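Local coordinates for protein beta sliding clamp (Bartonella birtlesii LL-WM9, PDB 6DEG) that probably forms, as a head-to-tail homodimer, a ring around DNA that tethers DNA polymerases to it and makes them processive, at residues B[93-98]-B[109-114]; B[59-64]-B[243-248]; B[186-191]-B[375-380]; B[168-173]-B[180-185]. One frame throughout, in Å; residues are numbered along the deposited sequence.

How the contacts relate
The four contacts run along a long, curved chain from one end of the half-ring toward the other. Contact 1 is a hairpin at the outer end of the N-terminal domain, next to the second subunit; contact 2, its centre about 26 Å away, joins that domain to the central one. Contact 4 is a hairpin inside the central domain, about 23 Å from contact 2 between centres, and contact 3 joins the central domain to the C-terminal one. Contacts 3 and 4 touch: their centres are about 17 Å apart, and A191 N lies 2.6 Å from A184 O, a probable hydrogen bond between neighbouring strands. Contacts 1 and 3 are the most distant pair, about 55 Å between centres.

Contact 1 of 4, residues B[93-98]-B[109-114]; sequences SEIVLS and IVSGCT
I95 and I109 lie side by side on one face of the sheet, their side chains pointing the same way and meeting through the short branch of each: CG2 of I95 is 3.6 Å from CG2 of I109. In both residues CG2 stands anti to the backbone N (chi1, measured to CG1, is -45° in I95), which turns the two methyls to each other and leaves the longer CG1 arms beside their own backbone nitrogens. The opposite face carries a directly paired couple, with V96 CB 4.1 Å from V110 CB. Between them runs the backbone of an antiparallel hairpin, strands 94-99 and 106-111 of the N-terminal domain. V96 and V110 form one of its hydrogen-bonded pairs, with V96 N giving to V110 O at 3.0 Å and V110 N to V96 O at 2.8 Å; the second is the more bent, 136° at the hydrogen. Beyond V110, OG of S111 comes 3.6 Å from the carbonyl O of E94 and 3.8 Å from OG of S93, which is itself hydrogen-bonded to P90 O. A type II' turn from S111 to T114 then leads into strand 114-119, where T114 packs on R284 of the second subunit.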
loop_
_atom_site.group_PDB
_atom_site.type_symbol
_atom_site.label_atom_id
_atom_site.label_comp_id
_atom_site.label_asym_id
_atom_site.label_seq_id
_atom_site.Cartn_x
_atom_site.Cartn_y
_atom_site.Cartn_z
ATOM N N SER B 93 23.095 -2.791 12.779
ATOM C CA SER B 93 23.738 -2.081 13.869
ATOM C C SER B 93 23.416 -2.755 15.200
ATOM O O SER B 93 22.584 -3.663 15.291
ATOM C CB SER B 93 23.292 -0.619 13.897
ATOM O OG SER B 93 21.916 -0.515 14.219
ATOM N N GLU B 94 24.089 -2.297 16.246
ATOM C CA GLU B 94 23.859 -2.781 17.597
ATOM C C GLU B 94 23.289 -1.643 18.425
ATOM O O GLU B 94 23.792 -0.515 18.369
ATOM C CB GLU B 94 25.147 -3.322 18.219
ATOM C CG GLU B 94 25.531 -4.693 17.696
ATOM C CD GLU B 94 26.330 -5.494 18.696
ATOM O OE1 GLU B 94 27.048 -4.881 19.513
ATOM O OE2 GLU B 94 26.233 -6.739 18.667
ATOM N N ILE B 95 22.238 -1.937 19.178
ATOM C CA ILE B 95 21.520 -0.942 19.958
ATOM C C ILE B 95 21.730 -1.241 21.433
ATOM O O ILE B 95 21.732 -2.406 21.845
ATOM C CB ILE B 95 20.026 -0.932 19.594
ATOM C CG1 ILE B 95 19.858 -0.974 18.073
ATOM C CG2 ILE B 95 19.353 0.299 20.165
ATOM C CD1 ILE B 95 18.444 -1.238 17.618
ATOM N N VAL B 96 21.901 -0.185 22.226
ATOM C CA VAL B 96 22.154 -0.291 23.658
ATOM C C VAL B 96 20.984 0.348 24.389
ATOM O O VAL B 96 20.691 1.535 24.190
ATOM C CB VAL B 96 23.481 0.375 24.054
ATOM C CG1 VAL B 96 23.652 0.353 25.561
ATOM C CG2 VAL B 96 24.640 -0.331 23.369
ATOM N N LEU B 97 20.331 -0.435 25.245
ATOM C CA LEU B 97 19.069 -0.075 25.880
ATOM C C LEU B 97 19.256 -0.072 27.392
ATOM O O LEU B 97 19.600 -1.106 27.974
ATOM C CB LEU B 97 17.978 -1.058 25.456
ATOM C CG LEU B 97 17.952 -1.304 23.941
ATOM C CD1 LEU B 97 18.561 -2.648 23.580
ATOM C CD2 LEU B 97 16.546 -1.195 23.382
ATOM N N SER B 98 18.998 1.073 28.032
ATOM C CA SER B 98 19.433 1.284 29.407
ATOM C C SER B 98 18.344 1.934 30.248
ATOM O O SER B 98 17.499 2.677 29.743
ATOM C CB SER B 98 20.687 2.170 29.466
ATOM O OG SER B 98 21.597 1.835 28.436
ATOM N N ILE B 109 18.346 4.880 25.085
ATOM C CA ILE B 109 18.702 4.154 23.871
ATOM C C ILE B 109 19.941 4.803 23.266
ATOM O O ILE B 109 20.057 6.033 23.247
ATOM C CB ILE B 109 17.540 4.147 22.860
ATOM C CG1 ILE B 109 16.239 3.757 23.555
ATOM C CG2 ILE B 109 17.835 3.201 21.713
ATOM C CD1 ILE B 109 15.017 3.959 22.694
ATOM N N VAL B 110 20.870 3.978 22.781
ATOM C CA VAL B 110 22.130 4.465 22.224
ATOM C C VAL B 110 22.445 3.669 20.965
ATOM O O VAL B 110 22.614 2.447 21.028
ATOM C CB VAL B 110 23.296 4.349 23.221
ATOM C CG1 VAL B 110 24.623 4.613 22.522
ATOM C CG2 VAL B 110 23.101 5.304 24.389
ATOM N N SER B 111 22.521 4.353 19.826
ATOM C CA SER B 111 23.036 3.758 18.595
ATOM C C SER B 111 23.973 4.782 17.962
ATOM O O SER B 111 23.516 5.760 17.363
ATOM C CB SER B 111 21.908 3.363 17.648
ATOM O OG SER B 111 22.326 2.349 16.749
ATOM N N GLY B 112 25.276 4.557 18.095
ATOM C CA GLY B 112 26.226 5.549 17.622
ATOM C C GLY B 112 26.078 6.833 18.407
ATOM O O GLY B 112 25.979 6.830 19.639
ATOM N N CYS B 113 26.059 7.952 17.689
ATOM C CA CYS B 113 25.842 9.250 18.311
ATOM C C CYS B 113 24.367 9.559 18.522
ATOM O O CYS B 113 24.045 10.628 19.055
ATOM C CB CYS B 113 26.496 10.352 17.475
ATOM S SG CYS B 113 28.236 10.635 17.877
ATOM N N THR B 114 23.473 8.662 18.109
ATOM C CA THR B 114 22.051 8.818 18.381
ATOM C C THR B 114 21.750 8.410 19.816
ATOM O O THR B 114 22.270 7.406 20.313
ATOM C CB THR B 114 21.211 7.976 17.419
ATOM O OG1 THR B 114 21.825 7.957 16.126
ATOM C CG2 THR B 114 19.818 8.559 17.292
#

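Contact 2 of 4, residues B[59-64]-B[243-248]; sequences LEVTES and GSVVFT
F247 and V61 are brought together by their first torsions: CG of F247 stands anti to its backbone N (chi1 -175°), leaning the ring across the partner strand, while CG2 of V61 lies beside its own N and meets the ring at CD1, 3.5 Å away. L59 takes the far end of the ring. Its CD2 is 3.7 Å from F247 CZ, and its CD1 sits in the ring plane, at the edge. V61 also reaches V245, CG1 to CG1 at 3.7 Å. Farther along the same face, CG of E63, opposite its backbone N (chi1 -157°), lies 3.7 Å from CG2 of V245; the bend at chi2 (-108°) then turns the carboxylate aside, with OE2 beside S244 CB and in a salt bridge to R24. On the other face T62 and V246 run alongside each other, OG1 of T62 within 3.2 Å of V246 CB.

Five backbone hydrogen bonds tie the strands, among them a short one of 2.6 Å from V246 N to T62 O. The last, S64 N to S244 O, arrives from above the carbonyl plane rather than along a lone pair. Helices 15-26 and 211-222 pack on the V61, V245 and F247 face. Two domains thus share one antiparallel sheet backed by a helix from each, the interdomain junction characteristic of DNA sliding clamps.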
loop_
_atom_site.group_PDB
_atom_site.type_symbol
_atom_site.label_atom_id
_atom_site.label_comp_id
_atom_site.label_asym_id
_atom_site.label_seq_id
_atom_site.Cartn_x
_atom_site.Cartn_y
_atom_site.Cartn_z
ATOM N N LEU B 59 -5.896 -10.569 23.689
ATOM C CA LEU B 59 -4.839 -11.405 23.130
ATOM C C LEU B 59 -3.515 -11.094 23.814
ATOM O O LEU B 59 -3.345 -10.039 24.425
ATOM C CB LEU B 59 -4.682 -11.189 21.614
ATOM C CG LEU B 59 -5.927 -11.423 20.759
ATOM C CD1 LEU B 59 -5.669 -11.055 19.296
ATOM C CD2 LEU B 59 -6.403 -12.850 20.902
ATOM N N GLU B 60 -2.568 -12.028 23.697
ATOM C CA GLU B 60 -1.215 -11.831 24.208
ATOM C C GLU B 60 -0.225 -12.581 23.330
ATOM O O GLU B 60 -0.429 -13.760 23.029
ATOM C CB GLU B 60 -1.069 -12.315 25.657
ATOM C CG GLU B 60 0.381 -12.636 26.037
ATOM C CD GLU B 60 0.509 -13.479 27.297
ATOM O OE1 GLU B 60 0.312 -12.938 28.405
ATOM O OE2 GLU B 60 0.814 -14.689 27.179
ATOM N N VAL B 61 0.846 -11.896 22.933
ATOM C CA VAL B 61 1.951 -12.495 22.193
ATOM C C VAL B 61 3.237 -12.283 22.977
ATOM O O VAL B 61 3.487 -11.188 23.493
ATOM C CB VAL B 61 2.092 -11.900 20.776
ATOM C CG1 VAL B 61 3.097 -12.700 19.969
ATOM C CG2 VAL B 61 0.755 -11.878 20.072
ATOM N N THR B 62 4.052 -13.330 23.068
ATOM C CA THR B 62 5.395 -13.210 23.610
ATOM C C THR B 62 6.355 -13.885 22.647
ATOM O O THR B 62 6.066 -14.965 22.128
ATOM C CB THR B 62 5.535 -13.829 25.008
ATOM O OG1 THR B 62 5.776 -15.236 24.888
ATOM C CG2 THR B 62 4.288 -13.590 25.839
ATOM N N GLU B 63 7.496 -13.243 22.413
ATOM C CA GLU B 63 8.528 -13.794 21.550
ATOM C C GLU B 63 9.889 -13.581 22.194
ATOM O O GLU B 63 10.179 -12.497 22.707
ATOM C CB GLU B 63 8.477 -13.161 20.156
ATOM C CG GLU B 63 9.109 -14.007 19.074
ATOM C CD GLU B 63 10.417 -13.427 18.599
ATOM O OE1 GLU B 63 10.631 -12.220 18.820
ATOM O OE2 GLU B 63 11.224 -14.167 18.002
ATOM N N SER B 64 10.717 -14.623 22.166
ATOM C CA SER B 64 12.021 -14.611 22.810
ATOM C C SER B 64 13.121 -14.942 21.810
ATOM O O SER B 64 12.980 -15.855 20.992
ATOM C CB SER B 64 12.067 -15.604 23.974
ATOM O OG SER B 64 10.925 -15.468 24.799
ATOM N N GLY B 243 7.557 -22.011 19.020
ATOM C CA GLY B 243 9.001 -21.821 19.167
ATOM C C GLY B 243 9.320 -20.520 19.902
ATOM O O GLY B 243 9.141 -20.433 21.113
ATOM N N SER B 244 9.774 -19.512 19.153
ATOM C CA SER B 244 10.034 -18.211 19.757
ATOM C C SER B 244 8.749 -17.576 20.262
ATOM O O SER B 244 8.742 -16.921 21.309
ATOM C CB SER B 244 10.716 -17.293 18.745
ATOM O OG SER B 244 11.601 -18.012 17.905
ATOM N N VAL B 245 7.663 -17.775 19.549
ATOM C CA VAL B 245 6.419 -17.055 19.780
ATOM C C VAL B 245 5.529 -17.845 20.729
ATOM O O VAL B 245 5.523 -19.081 20.733
ATOM C CB VAL B 245 5.707 -16.780 18.439
ATOM C CG1 VAL B 245 4.605 -15.751 18.618
ATOM C CG2 VAL B 245 6.715 -16.334 17.385
ATOM N N VAL B 246 4.770 -17.121 21.552
ATOM C CA VAL B 246 3.736 -17.711 22.393
ATOM C C VAL B 246 2.502 -16.826 22.284
ATOM O O VAL B 246 2.530 -15.663 22.701
ATOM C CB VAL B 246 4.175 -17.849 23.862
ATOM C CG1 VAL B 246 2.964 -18.042 24.766
ATOM C CG2 VAL B 246 5.158 -18.999 24.017
ATOM N N PHE B 247 1.428 -17.369 21.720
ATOM C CA PHE B 247 0.185 -16.647 21.495
ATOM C C PHE B 247 -0.924 -17.246 22.351
ATOM O O PHE B 247 -1.075 -18.471 22.421
ATOM C CB PHE B 247 -0.197 -16.705 20.012
ATOM C CG PHE B 247 -1.400 -15.880 19.653
ATOM C CD1 PHE B 247 -1.501 -14.557 20.048
ATOM C CD2 PHE B 247 -2.430 -16.430 18.908
ATOM C CE1 PHE B 247 -2.607 -13.798 19.708
ATOM C CE2 PHE B 247 -3.538 -15.678 18.568
ATOM C CZ PHE B 247 -3.628 -14.361 18.968
ATOM N N THR B 248 -1.712 -16.381 22.988
ATOM C CA THR B 248 -2.772 -16.811 23.889
ATOM C C THR B 248 -3.999 -15.937 23.664
ATOM O O THR B 248 -3.872 -14.728 23.448
ATOM C CB THR B 248 -2.303 -16.739 25.351
ATOM O OG1 THR B 248 -1.271 -17.708 25.570
ATOM C CG2 THR B 248 -3.450 -17.026 26.305
#

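Contact 3 of 4, residues B[186-191]-B[375-380]; sequences DGHRLA and VLMPVR
R189 bends its side chain toward the carbonyl O of V375. With chi1 near anti (165°) and a bend at chi2 (46°), CD arrives 3.1 Å from V375 O, and the extended remainder of the chain brings NH2 to the same oxygen, a weak hydrogen bond of 3.5 Å with the oxygen at the guanidinium edge. The main grip on V375 O is the backbone N of L190, 2.9 Å away, in the carbonyl plane and on a lone pair. In return V375 N gives to L190 O from above that carbonyl's plane. L376 also meets the arginine: its CD1 lies 3.6 Å from R189 CD.

L190 and V375 are the antiparallel pair through which strand 189-196 of the central domain meets strand 372-376 of the C-terminal domain. In well-studied bacterial clamps the groove at this domain junction receives the binding motifs of polymerases and other partners, and the site here is consistent with that. H188, in the type II' turn from D186 to R189, is poorly ordered, but as modelled its ring offers an edge to V375, CD2 to CG1 at 3.4 Å with the methyl in the ring plane. In the same model M377, bent at both chi2 and chi3, crosses the histidine at about a right angle, SD 3.6 Å from H188 CB; this pairing is less certain, since M377 also touches a crystal neighbour.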
loop_
_atom_site.group_PDB
_atom_site.type_symbol
_atom_site.label_atom_id
_atom_site.label_comp_id
_atom_site.label_asym_id
_atom_site.label_seq_id
_atom_site.Cartn_x
_atom_site.Cartn_y
_atom_site.Cartn_z
ATOM N N ASP B 186 -22.260 -18.908 8.479
ATOM C CA ASP B 186 -23.091 -17.708 8.506
ATOM C C ASP B 186 -24.475 -18.189 8.091
ATOM O O ASP B 186 -24.798 -18.221 6.900
ATOM C CB ASP B 186 -22.538 -16.627 7.572
ATOM C CG ASP B 186 -23.473 -15.443 7.420
ATOM O OD1 ASP B 186 -24.454 -15.549 6.657
ATOM O OD2 ASP B 186 -23.222 -14.399 8.057
ATOM N N GLY B 187 -25.280 -18.586 9.075
ATOM C CA GLY B 187 -26.561 -19.202 8.793
ATOM C C GLY B 187 -26.386 -20.471 7.990
ATOM O O GLY B 187 -26.089 -21.530 8.548
ATOM N N HIS B 188 -26.541 -20.370 6.671
ATOM C CA HIS B 188 -26.322 -21.507 5.791
ATOM C C HIS B 188 -24.962 -21.477 5.109
ATOM O O HIS B 188 -24.396 -22.543 4.845
ATOM C CB HIS B 188 -27.424 -21.607 4.734
ATOM C CG HIS B 188 -27.788 -23.017 4.390
ATOM N ND1 HIS B 188 -29.042 -23.543 4.615
ATOM C CD2 HIS B 188 -27.051 -24.019 3.857
ATOM C CE1 HIS B 188 -29.063 -24.806 4.227
ATOM N NE2 HIS B 188 -27.867 -25.120 3.765
ATOM N N ARG B 189 -24.436 -20.293 4.801
ATOM C CA ARG B 189 -23.067 -20.195 4.313
ATOM C C ARG B 189 -22.131 -20.759 5.379
ATOM O O ARG B 189 -22.190 -20.356 6.544
ATOM C CB ARG B 189 -22.744 -18.728 4.002
ATOM C CG ARG B 189 -21.274 -18.374 3.828
ATOM C CD ARG B 189 -20.548 -19.356 2.936
ATOM N NE ARG B 189 -19.112 -19.113 2.918
ATOM C CZ ARG B 189 -18.254 -19.759 2.137
ATOM N NH1 ARG B 189 -16.963 -19.465 2.188
ATOM N NH2 ARG B 189 -18.683 -20.703 1.308
ATOM N N LEU B 190 -21.267 -21.695 4.982
ATOM C CA LEU B 190 -20.510 -22.471 5.957
ATOM C C LEU B 190 -19.170 -22.903 5.374
ATOM O O LEU B 190 -19.000 -22.997 4.156
ATOM C CB LEU B 190 -21.324 -23.698 6.407
ATOM C CG LEU B 190 -20.775 -24.653 7.465
ATOM C CD1 LEU B 190 -21.908 -25.149 8.336
ATOM C CD2 LEU B 190 -20.045 -25.823 6.822
ATOM N N ALA B 191 -18.217 -23.176 6.271
ATOM C CA ALA B 191 -16.908 -23.715 5.914
ATOM C C ALA B 191 -16.494 -24.771 6.930
ATOM O O ALA B 191 -16.491 -24.502 8.135
ATOM C CB ALA B 191 -15.848 -22.609 5.848
ATOM N N VAL B 375 -20.271 -24.564 1.889
ATOM C CA VAL B 375 -21.687 -24.443 1.560
ATOM C C VAL B 375 -21.979 -22.972 1.300
ATOM O O VAL B 375 -21.713 -22.125 2.158
ATOM C CB VAL B 375 -22.588 -24.987 2.684
ATOM C CG1 VAL B 375 -24.035 -24.610 2.432
ATOM C CG2 VAL B 375 -22.446 -26.491 2.789
ATOM N N LEU B 376 -22.538 -22.670 0.131
ATOM C CA LEU B 376 -22.788 -21.298 -0.289
ATOM C C LEU B 376 -24.260 -21.128 -0.633
ATOM O O LEU B 376 -24.809 -21.904 -1.422
ATOM C CB LEU B 376 -21.915 -20.933 -1.497
ATOM C CG LEU B 376 -21.636 -19.456 -1.805
ATOM C CD1 LEU B 376 -21.309 -18.679 -0.542
ATOM C CD2 LEU B 376 -20.514 -19.320 -2.825
ATOM N N MET B 377 -24.894 -20.124 -0.040
ATOM C CA MET B 377 -26.265 -19.792 -0.404
ATOM C C MET B 377 -26.306 -19.269 -1.835
ATOM O O MET B 377 -25.492 -18.412 -2.198
ATOM C CB MET B 377 -26.838 -18.744 0.547
ATOM C CG MET B 377 -27.306 -19.321 1.869
ATOM S SD MET B 377 -28.842 -20.251 1.700
ATOM C CE MET B 377 -29.980 -18.953 1.230
ATOM N N PRO B 378 -27.221 -19.746 -2.671
ATOM C CA PRO B 378 -27.380 -19.149 -3.997
ATOM C C PRO B 378 -28.063 -17.794 -3.904
ATOM O O PRO B 378 -28.644 -17.418 -2.884
ATOM C CB PRO B 378 -28.260 -20.164 -4.732
ATOM C CG PRO B 378 -29.074 -20.772 -3.648
ATOM C CD PRO B 378 -28.159 -20.861 -2.451
ATOM N N VAL B 379 -27.961 -17.041 -4.994
ATOM C CA VAL B 379 -28.626 -15.754 -5.093
ATOM C C VAL B 379 -29.479 -15.749 -6.352
ATOM O O VAL B 379 -29.345 -16.600 -7.233
ATOM C CB VAL B 379 -27.641 -14.565 -5.093
ATOM C CG1 VAL B 379 -27.078 -14.344 -3.699
ATOM C CG2 VAL B 379 -26.529 -14.791 -6.086
ATOM N N ARG B 380 -30.370 -14.768 -6.420
ATOM C CA ARG B 380 -31.307 -14.665 -7.528
ATOM C C ARG B 380 -30.620 -13.988 -8.709
ATOM O O ARG B 380 -30.194 -12.832 -8.608
ATOM C CB ARG B 380 -32.542 -13.889 -7.084
ATOM C CG ARG B 380 -33.698 -13.922 -8.050
ATOM C CD ARG B 380 -34.963 -13.435 -7.368
ATOM N NE ARG B 380 -34.678 -12.538 -6.249
ATOM C CZ ARG B 380 -34.487 -11.227 -6.368
ATOM N NH1 ARG B 380 -34.546 -10.652 -7.560
ATOM N NH2 ARG B 380 -34.236 -10.491 -5.293
#

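Contact 4 of 4, residues B[168-173]-B[180-185]; sequences IYFHIV and LRLVAT
Strands 167-174 and 178-186 form a long antiparallel hairpin in the central domain, and F170, L180 and L182 meet on one of its faces. The two leucines come to the phenylalanine ring obliquely: CD2 of L182 is 3.3 Å from F170 CD1, and CD1 of L180 is 3.4 Å from F170 CE1. I168 extends the apolar row, its CD1 3.5 Å from the same L182 CD2, while its CG2 rests on A184 CB.

H171 and R181 sit among V183 and Y169 on the other face, side by side and pointing the same way, with ring and guanidinium planes nearly perpendicular (86°). CG of H171 lies between backbone N and carbonyl carbon (chi1 68°), and this swings the imidazole over the neighbouring strand, NE2 3.5 Å from R181 CD and the ring edge against CG2 of V183. V173 lies over one face of the guanidinium, CG1 3.3 Å from R181 NH1. The polar ends are anchored outside the hairpin: H171 NE2 and R181 NH1 both bond Y259 OH, and R181 NE makes a salt bridge to D194, which together fix the position of the guanidinium.

Backbone bonds are uneven, short from Y169 N to V183 O (2.7 Å) but long and weak from H171 N to R181 O (3.3 Å). The hairpin lies between strands 207-210 and 189-196, within the antiparallel sheet architecture of a sliding-clamp domain.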
loop_
_atom_site.group_PDB
_atom_site.type_symbol
_atom_site.label_atom_id
_atom_site.label_comp_id
_atom_site.label_asym_id
_atom_site.label_seq_id
_atom_site.Cartn_x
_atom_site.Cartn_y
_atom_site.Cartn_z
ATOM N N ILE B 168 -14.846 -19.057 15.092
ATOM C CA ILE B 168 -14.956 -20.369 14.461
ATOM C C ILE B 168 -14.894 -21.471 15.518
ATOM O O ILE B 168 -14.194 -21.341 16.530
ATOM C CB ILE B 168 -13.875 -20.571 13.375
ATOM C CG1 ILE B 168 -12.527 -20.929 13.983
ATOM C CG2 ILE B 168 -13.721 -19.318 12.531
ATOM C CD1 ILE B 168 -11.735 -21.872 13.121
ATOM N N TYR B 169 -15.655 -22.545 15.289
ATOM C CA TYR B 169 -15.832 -23.638 16.241
ATOM C C TYR B 169 -14.709 -24.666 16.117
ATOM O O TYR B 169 -14.448 -25.185 15.027
ATOM C CB TYR B 169 -17.187 -24.310 16.017
ATOM C CG TYR B 169 -17.563 -25.344 17.051
ATOM C CD1 TYR B 169 -17.005 -25.325 18.322
ATOM C CD2 TYR B 169 -18.476 -26.346 16.751
ATOM C CE1 TYR B 169 -17.349 -26.273 19.264
ATOM C CE2 TYR B 169 -18.824 -27.299 17.689
ATOM C CZ TYR B 169 -18.257 -27.259 18.942
ATOM O OH TYR B 169 -18.600 -28.205 19.880
ATOM N N PHE B 170 -14.068 -24.974 17.243
ATOM C CA PHE B 170 -12.917 -25.873 17.316
ATOM C C PHE B 170 -13.300 -27.124 18.099
ATOM O O PHE B 170 -13.505 -27.054 19.315
ATOM C CB PHE B 170 -11.744 -25.154 17.980
ATOM C CG PHE B 170 -10.439 -25.889 17.887
ATOM C CD1 PHE B 170 -10.076 -26.544 16.727
ATOM C CD2 PHE B 170 -9.569 -25.916 18.964
ATOM C CE1 PHE B 170 -8.870 -27.206 16.638
ATOM C CE2 PHE B 170 -8.362 -26.585 18.884
ATOM C CZ PHE B 170 -8.014 -27.233 17.720
ATOM N N HIS B 171 -13.374 -28.268 17.421
ATOM C CA HIS B 171 -13.821 -29.493 18.073
ATOM C C HIS B 171 -13.328 -30.702 17.287
ATOM O O HIS B 171 -12.753 -30.578 16.203
ATOM C CB HIS B 171 -15.345 -29.522 18.186
ATOM C CG HIS B 171 -16.031 -29.659 16.865
ATOM N ND1 HIS B 171 -16.332 -28.575 16.070
ATOM C CD2 HIS B 171 -16.452 -30.752 16.188
ATOM C CE1 HIS B 171 -16.921 -28.993 14.965
ATOM N NE2 HIS B 171 -17.005 -30.310 15.011
ATOM N N ILE B 172 -13.583 -31.885 17.844
ATOM C CA ILE B 172 -13.267 -33.158 17.214
ATOM C C ILE B 172 -14.563 -33.924 17.018
ATOM O O ILE B 172 -15.503 -33.810 17.812
ATOM C CB ILE B 172 -12.276 -33.997 18.052
ATOM C CG1 ILE B 172 -11.168 -33.112 18.613
ATOM C CG2 ILE B 172 -11.698 -35.145 17.232
ATOM C CD1 ILE B 172 -11.341 -32.815 20.078
ATOM N N VAL B 173 -14.603 -34.727 15.964
ATOM C CA VAL B 173 -15.721 -35.618 15.697
ATOM C C VAL B 173 -15.219 -37.045 15.848
ATOM O O VAL B 173 -14.186 -37.416 15.276
ATOM C CB VAL B 173 -16.329 -35.371 14.307
ATOM C CG1 VAL B 173 -17.244 -34.164 14.355
ATOM C CG2 VAL B 173 -15.239 -35.144 13.290
ATOM N N LEU B 180 -10.104 -34.093 13.721
ATOM C CA LEU B 180 -10.064 -32.721 14.197
ATOM C C LEU B 180 -10.705 -31.828 13.142
ATOM O O LEU B 180 -10.283 -31.823 11.979
ATOM C CB LEU B 180 -8.626 -32.308 14.478
ATOM C CG LEU B 180 -8.382 -30.856 14.868
ATOM C CD1 LEU B 180 -9.437 -30.416 15.862
ATOM C CD2 LEU B 180 -7.001 -30.715 15.476
ATOM N N ARG B 181 -11.735 -31.088 13.539
ATOM C CA ARG B 181 -12.580 -30.373 12.596
ATOM C C ARG B 181 -12.672 -28.903 12.968
ATOM O O ARG B 181 -12.774 -28.557 14.148
ATOM C CB ARG B 181 -13.979 -30.990 12.550
ATOM C CG ARG B 181 -14.989 -30.159 11.794
ATOM C CD ARG B 181 -16.275 -30.910 11.664
ATOM N NE ARG B 181 -16.067 -32.204 11.029
ATOM C CZ ARG B 181 -16.992 -33.155 10.960
ATOM N NH1 ARG B 181 -18.190 -32.955 11.490
ATOM N NH2 ARG B 181 -16.718 -34.305 10.361
ATOM N N LEU B 182 -12.631 -28.043 11.955
ATOM C CA LEU B 182 -12.899 -26.622 12.106
ATOM C C LEU B 182 -14.167 -26.263 11.348
ATOM O O LEU B 182 -14.377 -26.727 10.223
ATOM C CB LEU B 182 -11.737 -25.783 11.580
ATOM C CG LEU B 182 -10.495 -25.749 12.460
ATOM C CD1 LEU B 182 -9.416 -24.898 11.828
ATOM C CD2 LEU B 182 -10.876 -25.205 13.805
ATOM N N VAL B 183 -15.009 -25.436 11.962
ATOM C CA VAL B 183 -16.285 -25.049 11.372
ATOM C C VAL B 183 -16.501 -23.557 11.584
ATOM O O VAL B 183 -16.370 -23.061 12.707
ATOM C CB VAL B 183 -17.461 -25.845 11.972
ATOM C CG1 VAL B 183 -18.786 -25.318 11.444
ATOM C CG2 VAL B 183 -17.314 -27.329 11.675
ATOM N N ALA B 184 -16.822 -22.845 10.505
ATOM C CA ALA B 184 -17.299 -21.470 10.564
ATOM C C ALA B 184 -18.467 -21.337 9.606
ATOM O O ALA B 184 -18.390 -21.807 8.468
ATOM C CB ALA B 184 -16.212 -20.460 10.199
ATOM N N THR B 185 -19.538 -20.685 10.051
ATOM C CA THR B 185 -20.725 -20.597 9.216
ATOM C C THR B 185 -21.461 -19.294 9.472
ATOM O O THR B 185 -21.320 -18.663 10.524
ATOM C CB THR B 185 -21.681 -21.773 9.450
ATOM O OG1 THR B 185 -22.949 -21.490 8.845
ATOM C CG2 THR B 185 -21.882 -22.012 10.933
#